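Local coordinates for beta-glucoside phosphorylase BglX (Unidentified, PDB 5VQE), which probably cleaves beta-glucosides with phosphate as a glycoside hydrolase family 3 beta-glucoside phosphorylase, and binds 2-deoxy-2-fluoroglucose in its pocket, at residues Met175-Cys180 / Ile231-Glu236; Gly187-Ile192 / Ala355-Pro360; Thr506-Phe511 / Val518-Val523. All coordinates share one frame; numbering follows the deposited sequence.

Contact 1 of 3, residues Met175-Cys180 / Ile231-Glu236; sequences MAKAYC and IEDGAE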
loop_
_atom_site.group_PDB
_atom_site.type_symbol
_atom_site.label_atom_id
_atom_site.label_comp_id
_atom_site.label_asym_id
_atom_site.label_seq_id
_atom_site.Cartn_x
_atom_site.Cartn_y
_atom_site.Cartn_z
ATOM N N MET A 175 13.415 6.248 -2.792
ATOM C CA MET A 175 12.926 4.920 -2.446
ATOM C C MET A 175 11.978 4.390 -3.511
ATOM O O MET A 175 12.048 3.214 -3.888
ATOM C CB MET A 175 12.236 4.975 -1.083
ATOM C CG MET A 175 13.161 5.345 0.070
ATOM S SD MET A 175 14.188 3.943 0.524
ATOM C CE MET A 175 15.367 4.684 1.670
ATOM N N ALA A 176 11.081 5.239 -4.003
ATOM C CA ALA A 176 10.113 4.792 -5.001
ATOM C C ALA A 176 10.795 4.423 -6.314
ATOM O O ALA A 176 10.414 3.445 -6.964
ATOM C CB ALA A 176 9.063 5.875 -5.229
ATOM N N LYS A 177 11.798 5.197 -6.735
ATOM C CA LYS A 177 12.528 4.835 -7.948
ATOM C C LYS A 177 13.215 3.485 -7.790
ATOM O O LYS A 177 13.248 2.678 -8.731
ATOM C CB LYS A 177 13.568 5.901 -8.284
ATOM C CG LYS A 177 13.028 7.203 -8.847
ATOM C CD LYS A 177 14.225 8.079 -9.230
ATOM C CE LYS A 177 13.841 9.429 -9.779
ATOM N NZ LYS A 177 15.072 10.246 -10.042
ATOM N N ALA A 178 13.786 3.236 -6.611
ATOM C CA ALA A 178 14.442 1.963 -6.335
ATOM C C ALA A 178 13.446 0.810 -6.302
ATOM O O ALA A 178 13.726 -0.273 -6.832
ATOM C CB ALA A 178 15.200 2.043 -5.016
ATOM N N TYR A 179 12.289 1.006 -5.661
ATOM C CA TYR A 179 11.250 -0.016 -5.698
ATOM C C TYR A 179 10.928 -0.374 -7.141
ATOM O O TYR A 179 10.860 -1.554 -7.509
ATOM C CB TYR A 179 9.995 0.468 -4.956
ATOM C CG TYR A 179 8.825 -0.506 -5.003
ATOM C CD1 TYR A 179 7.979 -0.549 -6.105
ATOM C CD2 TYR A 179 8.565 -1.378 -3.947
ATOM C CE1 TYR A 179 6.908 -1.430 -6.163
ATOM C CE2 TYR A 179 7.488 -2.274 -4.001
ATOM C CZ TYR A 179 6.669 -2.290 -5.114
ATOM O OH TYR A 179 5.601 -3.158 -5.202
ATOM N N CYS A 180 10.753 0.644 -7.984
ATOM C CA CYS A 180 10.444 0.388 -9.385
ATOM C C CYS A 180 11.583 -0.347 -10.078
ATOM O O CYS A 180 11.342 -1.209 -10.933
ATOM C CB CYS A 180 10.144 1.695 -10.110
ATOM S SG CYS A 180 8.599 2.504 -9.578
ATOM N N ILE A 231 7.518 10.017 -13.115
ATOM C CA ILE A 231 7.119 9.982 -14.517
ATOM C C ILE A 231 8.352 9.944 -15.408
ATOM O O ILE A 231 8.458 9.118 -16.321
ATOM C CB ILE A 231 6.216 11.185 -14.839
ATOM C CG1 ILE A 231 4.865 11.021 -14.132
ATOM C CG2 ILE A 231 6.009 11.329 -16.339
ATOM C CD1 ILE A 231 4.015 12.276 -14.111
ATOM N N GLU A 232 9.312 10.833 -15.148
ATOM C CA GLU A 232 10.527 10.848 -15.950
ATOM C C GLU A 232 11.317 9.563 -15.782
ATOM O O GLU A 232 11.982 9.115 -16.725
ATOM C CB GLU A 232 11.382 12.058 -15.580
ATOM C CG GLU A 232 10.679 13.389 -15.816
ATOM C CD GLU A 232 10.078 13.491 -17.208
ATOM O OE1 GLU A 232 10.794 13.189 -18.187
ATOM O OE2 GLU A 232 8.884 13.856 -17.320
ATOM N N ASP A 233 11.241 8.946 -14.601
ATOM C CA ASP A 233 11.920 7.683 -14.343
ATOM C C ASP A 233 11.302 6.520 -15.110
ATOM O O ASP A 233 11.900 5.441 -15.139
ATOM C CB ASP A 233 11.912 7.409 -12.828
ATOM C CG ASP A 233 12.658 6.127 -12.436
ATOM O OD1 ASP A 233 13.880 6.024 -12.691
ATOM O OD2 ASP A 233 12.022 5.232 -11.833
ATOM N N GLY A 234 10.141 6.709 -15.735
ATOM C CA GLY A 234 9.522 5.673 -16.544
ATOM C C GLY A 234 8.360 4.935 -15.909
ATOM O O GLY A 234 8.013 3.845 -16.378
ATOM N N ALA A 235 7.737 5.493 -14.876
ATOM C CA ALA A 235 6.568 4.868 -14.280
ATOM C C ALA A 235 5.562 4.475 -15.356
ATOM O O ALA A 235 5.177 5.294 -16.197
ATOM C CB ALA A 235 5.933 5.824 -13.276
ATOM N N GLU A 236 5.148 3.206 -15.334
ATOM C CA GLU A 236 4.318 2.677 -16.410
ATOM C C GLU A 236 2.858 3.064 -16.237
ATOM O O GLU A 236 2.187 3.395 -17.219
ATOM C CB GLU A 236 4.447 1.162 -16.487
ATOM C CG GLU A 236 5.851 0.683 -16.822
ATOM C CD GLU A 236 6.730 0.487 -15.611
ATOM O OE1 GLU A 236 6.288 0.783 -14.474
ATOM O OE2 GLU A 236 7.880 0.033 -15.800
HETATM O O HOH W 1 13.810 3.472 -11.182
#

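Contact 2 of 3, residues Gly187-Ile192 / Ala355-Pro360; sequences GVLTTI and AKLRLP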
loop_
_atom_site.group_PDB
_atom_site.type_symbol
_atom_site.label_atom_id
_atom_site.label_comp_id
_atom_site.label_asym_id
_atom_site.label_seq_id
_atom_site.Cartn_x
_atom_site.Cartn_y
_atom_site.Cartn_z
ATOM N N GLY A 187 9.848 -7.939 -14.722
ATOM C CA GLY A 187 8.833 -7.809 -15.753
ATOM C C GLY A 187 7.461 -7.442 -15.237
ATOM O O GLY A 187 6.453 -7.795 -15.860
ATOM N N VAL A 188 7.393 -6.740 -14.110
ATOM C CA VAL A 188 6.131 -6.375 -13.483
ATOM C C VAL A 188 5.955 -4.869 -13.597
ATOM O O VAL A 188 6.838 -4.100 -13.200
ATOM C CB VAL A 188 6.086 -6.836 -12.017
ATOM C CG1 VAL A 188 4.850 -6.288 -11.304
ATOM C CG2 VAL A 188 6.100 -8.367 -11.951
ATOM N N LEU A 189 4.815 -4.456 -14.135
ATOM C CA LEU A 189 4.482 -3.045 -14.229
ATOM C C LEU A 189 4.268 -2.454 -12.839
ATOM O O LEU A 189 3.764 -3.121 -11.928
ATOM C CB LEU A 189 3.218 -2.864 -15.066
ATOM C CG LEU A 189 3.203 -3.441 -16.482
ATOM C CD1 LEU A 189 1.800 -3.335 -17.092
ATOM C CD2 LEU A 189 4.218 -2.745 -17.362
ATOM N N THR A 190 4.644 -1.185 -12.678
ATOM C CA THR A 190 4.428 -0.472 -11.427
ATOM C C THR A 190 3.371 0.617 -11.585
ATOM O O THR A 190 3.014 1.023 -12.697
ATOM C CB THR A 190 5.724 0.160 -10.904
ATOM O OG1 THR A 190 6.117 1.236 -11.761
ATOM C CG2 THR A 190 6.838 -0.875 -10.809
ATOM N N THR A 191 2.880 1.083 -10.434
ATOM C CA THR A 191 1.768 2.028 -10.339
ATOM C C THR A 191 2.110 3.052 -9.274
ATOM O O THR A 191 2.146 2.708 -8.089
ATOM C CB THR A 191 0.473 1.316 -9.947
ATOM O OG1 THR A 191 0.302 0.146 -10.748
ATOM C CG2 THR A 191 -0.751 2.244 -10.108
ATOM N N ILE A 192 2.326 4.302 -9.659
ATOM C CA ILE A 192 2.479 5.347 -8.651
ATOM C C ILE A 192 1.101 5.808 -8.192
ATOM O O ILE A 192 0.209 6.059 -9.012
ATOM C CB ILE A 192 3.331 6.513 -9.180
ATOM C CG1 ILE A 192 2.822 7.038 -10.533
ATOM C CG2 ILE A 192 4.798 6.085 -9.253
ATOM C CD1 ILE A 192 3.619 8.253 -11.054
ATOM N N ALA A 355 0.917 -5.494 -24.814
ATOM C CA ALA A 355 1.970 -5.735 -25.793
ATOM C C ALA A 355 3.347 -5.475 -25.200
ATOM O O ALA A 355 4.302 -6.200 -25.502
ATOM C CB ALA A 355 1.749 -4.864 -27.026
ATOM N N LYS A 356 3.475 -4.452 -24.348
ATOM C CA LYS A 356 4.762 -4.180 -23.712
ATOM C C LYS A 356 5.241 -5.392 -22.924
ATOM O O LYS A 356 6.430 -5.730 -22.944
ATOM C CB LYS A 356 4.641 -2.952 -22.802
ATOM C CG LYS A 356 5.924 -2.517 -22.089
ATOM C CD LYS A 356 5.620 -1.401 -21.080
ATOM C CE LYS A 356 6.784 -1.147 -20.131
ATOM N NZ LYS A 356 7.936 -0.562 -20.835
ATOM N N LEU A 357 4.325 -6.045 -22.214
ATOM C CA LEU A 357 4.611 -7.254 -21.457
ATOM C C LEU A 357 4.769 -8.486 -22.338
ATOM O O LEU A 357 5.142 -9.548 -21.828
ATOM C CB LEU A 357 3.486 -7.497 -20.448
ATOM C CG LEU A 357 3.404 -6.539 -19.260
ATOM C CD1 LEU A 357 2.076 -6.686 -18.555
ATOM C CD2 LEU A 357 4.552 -6.793 -18.284
ATOM N N ARG A 358 4.472 -8.371 -23.633
ATOM C CA ARG A 358 4.514 -9.493 -24.568
ATOM C C ARG A 358 3.580 -10.618 -24.132
ATOM O O ARG A 358 3.901 -11.798 -24.265
ATOM C CB ARG A 358 5.943 -10.012 -24.744
ATOM C CG ARG A 358 6.964 -8.909 -24.880
ATOM C CD ARG A 358 8.127 -9.332 -25.760
ATOM N NE ARG A 358 7.804 -9.187 -27.180
ATOM C CZ ARG A 358 8.301 -8.253 -27.989
ATOM N NH1 ARG A 358 9.167 -7.352 -27.549
ATOM N NH2 ARG A 358 7.928 -8.225 -29.260
ATOM N N LEU A 359 2.405 -10.255 -23.612
ATOM C CA LEU A 359 1.422 -11.271 -23.256
ATOM C C LEU A 359 0.883 -11.968 -24.501
ATOM O O LEU A 359 0.661 -13.183 -24.469
ATOM C CB LEU A 359 0.267 -10.663 -22.456
ATOM C CG LEU A 359 0.657 -9.930 -21.168
ATOM C CD1 LEU A 359 -0.588 -9.433 -20.440
ATOM C CD2 LEU A 359 1.509 -10.813 -20.248
ATOM N N PRO A 360 0.659 -11.255 -25.612
ATOM C CA PRO A 360 0.076 -11.925 -26.785
ATOM C C PRO A 360 0.928 -13.054 -27.314
ATOM O O PRO A 360 0.387 -14.048 -27.816
ATOM C CB PRO A 360 -0.048 -10.791 -27.812
ATOM C CG PRO A 360 -0.058 -9.545 -27.019
ATOM C CD PRO A 360 0.834 -9.810 -25.853
#

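Contact 3 of 3, residues Thr506-Phe511 / Val518-Val523; sequences TLFLSF and VDVPMV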
loop_
_atom_site.group_PDB
_atom_site.type_symbol
_atom_site.label_atom_id
_atom_site.label_comp_id
_atom_site.label_asym_id
_atom_site.label_seq_id
_atom_site.Cartn_x
_atom_site.Cartn_y
_atom_site.Cartn_z
ATOM N N THR A 506 8.995 1.736 32.360
ATOM C CA THR A 506 8.100 1.375 31.268
ATOM C C THR A 506 8.794 1.602 29.930
ATOM O O THR A 506 9.345 2.680 29.679
ATOM C CB THR A 506 6.795 2.181 31.349
ATOM O OG1 THR A 506 6.131 1.888 32.582
ATOM C CG2 THR A 506 5.858 1.830 30.208
ATOM N N LEU A 507 8.759 0.578 29.080
ATOM C CA LEU A 507 9.330 0.612 27.739
ATOM C C LEU A 507 8.208 0.419 26.730
ATOM O O LEU A 507 7.389 -0.491 26.884
ATOM C CB LEU A 507 10.386 -0.489 27.592
ATOM C CG LEU A 507 10.914 -0.813 26.193
ATOM C CD1 LEU A 507 11.724 0.348 25.661
ATOM C CD2 LEU A 507 11.757 -2.082 26.252
ATOM N N PHE A 508 8.166 1.271 25.702
ATOM C CA PHE A 508 7.091 1.253 24.709
ATOM C C PHE A 508 7.672 0.951 23.332
ATOM O O PHE A 508 8.557 1.669 22.859
ATOM C CB PHE A 508 6.330 2.585 24.684
ATOM C CG PHE A 508 5.018 2.508 23.956
ATOM C CD1 PHE A 508 4.973 2.521 22.572
ATOM C CD2 PHE A 508 3.829 2.400 24.656
ATOM C CE1 PHE A 508 3.764 2.434 21.906
ATOM C CE2 PHE A 508 2.626 2.315 23.994
ATOM C CZ PHE A 508 2.594 2.331 22.620
ATOM N N LEU A 509 7.175 -0.114 22.702
ATOM C CA LEU A 509 7.592 -0.543 21.373
ATOM C C LEU A 509 6.404 -0.444 20.426
ATOM O O LEU A 509 5.383 -1.105 20.642
ATOM C CB LEU A 509 8.102 -1.984 21.398
ATOM C CG LEU A 509 9.111 -2.370 22.480
ATOM C CD1 LEU A 509 9.336 -3.873 22.452
ATOM C CD2 LEU A 509 10.417 -1.623 22.295
ATOM N N SER A 510 6.541 0.350 19.369
ATOM C CA SER A 510 5.568 0.355 18.283
ATOM C C SER A 510 6.092 -0.484 17.126
ATOM O O SER A 510 7.203 -0.251 16.638
ATOM C CB SER A 510 5.275 1.764 17.778
ATOM O OG SER A 510 4.389 1.677 16.670
ATOM N N PHE A 511 5.281 -1.445 16.684
ATOM C CA PHE A 511 5.580 -2.240 15.502
ATOM C C PHE A 511 4.744 -1.809 14.299
ATOM O O PHE A 511 4.594 -2.571 13.337
ATOM C CB PHE A 511 5.384 -3.725 15.812
ATOM C CG PHE A 511 6.457 -4.304 16.715
ATOM C CD1 PHE A 511 6.395 -4.137 18.094
ATOM C CD2 PHE A 511 7.528 -5.007 16.180
ATOM C CE1 PHE A 511 7.380 -4.668 18.925
ATOM C CE2 PHE A 511 8.513 -5.539 17.005
ATOM C CZ PHE A 511 8.433 -5.366 18.384
ATOM N N VAL A 518 2.127 10.394 20.574
ATOM C CA VAL A 518 0.946 11.251 20.688
ATOM C C VAL A 518 0.082 10.814 21.861
ATOM O O VAL A 518 -0.470 11.646 22.594
ATOM C CB VAL A 518 0.143 11.225 19.370
ATOM C CG1 VAL A 518 -1.274 11.782 19.569
ATOM C CG2 VAL A 518 0.865 12.008 18.288
ATOM N N ASP A 519 -0.073 9.508 22.043
ATOM C CA ASP A 519 -0.976 8.977 23.051
ATOM C C ASP A 519 -0.257 8.466 24.296
ATOM O O ASP A 519 -0.920 8.226 25.312
ATOM C CB ASP A 519 -1.831 7.861 22.443
ATOM C CG ASP A 519 -2.898 8.398 21.498
ATOM O OD1 ASP A 519 -3.626 9.333 21.899
ATOM O OD2 ASP A 519 -3.004 7.905 20.357
ATOM N N VAL A 520 1.065 8.308 24.253
ATOM C CA VAL A 520 1.827 7.911 25.439
ATOM C C VAL A 520 3.020 8.850 25.599
ATOM O O VAL A 520 4.171 8.394 25.688
ATOM C CB VAL A 520 2.263 6.436 25.364
ATOM C CG1 VAL A 520 1.038 5.531 25.278
ATOM C CG2 VAL A 520 3.198 6.166 24.173
ATOM N N PRO A 521 2.795 10.161 25.679
ATOM C CA PRO A 521 3.928 11.091 25.792
ATOM C C PRO A 521 4.700 10.957 27.090
ATOM O O PRO A 521 5.857 11.389 27.146
ATOM C CB PRO A 521 3.260 12.467 25.683
ATOM C CG PRO A 521 1.887 12.242 26.207
ATOM C CD PRO A 521 1.502 10.865 25.731
ATOM N N MET A 522 4.099 10.375 28.132
ATOM C CA MET A 522 4.778 10.177 29.409
ATOM C C MET A 522 5.891 9.137 29.336
ATOM O O MET A 522 6.728 9.077 30.244
ATOM C CB MET A 522 3.757 9.764 30.475
ATOM C CG MET A 522 3.196 8.331 30.335
ATOM S SD MET A 522 2.056 8.083 28.956
ATOM C CE MET A 522 0.559 8.836 29.584
ATOM N N VAL A 523 5.903 8.310 28.290
ATOM C CA VAL A 523 6.862 7.217 28.187
ATOM C C VAL A 523 8.255 7.788 27.972
ATOM O O VAL A 523 8.449 8.719 27.178
ATOM C CB VAL A 523 6.447 6.267 27.048
ATOM C CG1 VAL A 523 7.596 5.397 26.593
ATOM C CG2 VAL A 523 5.275 5.380 27.500
#

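Contact 1 of 3, residues Met175-Cys180 / Ile231-Glu236
Lys-177 and Asp-233 carry most of this contact, between helix 169-184 and the C-terminal end of helix 216-232. Lys-177 comes first along the helix. Its CG sits anti to its own carbonyl carbon (chi1 -74°), and beyond CG the chain runs extended. The methylene groups thus pass obliquely over the carboxylate of Asp-233. CG lies 3.7 Å from OD2 of Asp-233, and CD lies 4.0 Å from OD1. The ammonium overshoots: NZ of Lys-177 stays 5.1 Å from OD1 of Asp-233, too far for a salt bridge. Any attraction between the charges is probably long-range and weak. The side chain of Lys-177 also touches Leu-230.

The backbone of Lys-177 makes the polar link. One water donates to O of Lys-177 and to OD2 of Asp-233, at 2.6 Å from each. Asp-233 CG stands anti to its backbone N (chi1 -177°), which places the carboxylate against Lys-177 and this water. OD2 also has a long, weak ion pair with Arg-184, whose salt bridge is to Glu-236.

Cys-180, one turn on, sets its CB 4.4 Å from OD2 of Asp-233. Its side chain also touches Thr-190.

After helix 216-232, Gly-234 leaves helical angles with positive phi in a Schellman motif, and its N bonds to O of Ile-231. Asp-233 comes just before it. The chain then leads into strand 237-244. Two helices of the TIM-barrel-type domain are joined here. With an alanine at Asp-233, the bridging water would probably lose its acceptor on this side, and the methylenes of Lys-177 the carboxylate that covers them. The chemistry is that of a solvent-mediated link: a carboxylate lies against aliphatic carbon, and water carries its tie to the neighbouring helix.

Contact 2 of 3, residues Gly187-Ile192 / Ala355-Pro360
Leu-189 and Leu-357 meet tip to tip, and this apolar pair is the main element of the contact. CD1 of Leu-189 lies 3.7 Å from CD1 of Leu-357. The branch carbon joins in, with CG of Leu-189 4.0 Å from CD2 of Leu-357. In both leucines CG is anti to the carbonyl carbon (chi1 -56° in Leu-189, -71° in Leu-357), and this placement brings their branches end to end. Both side chains also touch Leu-88 of strand 88-91, so three leucines gather where the chain leads into strand 191-195.

A second apolar touch comes from a lysine. CE of Lys-356 reaches CD2 of Leu-189 at 4.1 Å, and the two side chains pass at a slant. Lys-356 runs extended until it bends at chi4 (68°). Its aliphatic part lies against the leucine, while NZ bonds to O of Pro-10.

One contact involves the backbone. O of Gly-187 stands 3.2 Å from the methyl CD2 of Leu-357, a close carbon-oxygen approach.

The backbone also shapes the other segment. Helix 340-356 ends in a Schellman motif. Arg-358 takes positive phi, and its N bonds to O of Ala-355 at 2.9 Å. Leu-357 lies within that turn, just before Arg-358, and is directed toward 187-192.

The contact joins the stretch leading into strand 191-195 to the end of helix 340-356. The side chain of Leu-189 is about 13 Å from the bound 2-deoxy-2-fluoroglucose, so this is not part of the sugar pocket. Its chemistry is mainly hydrophobic: methyls and lysine methylenes cover one another, while the ammonium group finds its hydrogen-bond acceptor outside the contact.

Contact 3 of 3, residues Thr506-Phe511 / Val518-Val523
Phe-508 reaches from strand 506-510 to Val-520 and Val-523 in the loop that leads to strand 525-528. Its CB comes first and meets CG1 of Val-523 at 3.6 Å. CG2 of Val-523 is a little farther from the same CB, at 4.1 Å. The ring then lies under Val-520, with CG anti to the backbone N (chi1 -165°). CG of Phe-508 lies 4.1 Å from CG2 of Val-520, and CD2 comes to 3.8 Å from that methyl. CE2 meets the other branch, CG1 of Val-520, also at 3.8 Å. CZ, at the tip, is still under CG2 of Val-520, at 4.2 Å. That methyl therefore stands over the ring face in a CH-pi contact, 3.9 Å from the centroid and 13° off the ring normal.

A type I turn from Val-520 to Val-523 helps set both valines against Phe-508. N of Val-523 bonds to O of Val-520 across it.

Phe-508 also meets the rings of Tyr-472 and Tyr-526. These residues belong to strands 469-475 and 525-528, the parallel neighbours of 506-510 in the mixed sheet. The loop covers this side of the strand, while Leu-507 and Leu-509 pack against helix 534-544.

How the contacts relate
Contacts 1 and 2 belong to one neighbourhood, their centres 14 Å apart. Helix 169-184 of contact 1 runs on in the chain to strand 191-195 of contact 2, and their segments alternate in sequence. They also touch directly. OE1 of Glu-236 probably bonds to OG1 of Thr-190, and CG of Glu-236 packs on Leu-189 and Lys-356. Together they tie helices 169-184, 216-232 and 340-356 around the strands of the TIM-barrel-type domain. Contact 3 comes later in the chain, in the separate mixed sheet. Its centre is 35 Å from contact 1 and 44 Å from contact 2. Nearest atoms stay about 17 Å and about 22 Å away, so it packs a separate region.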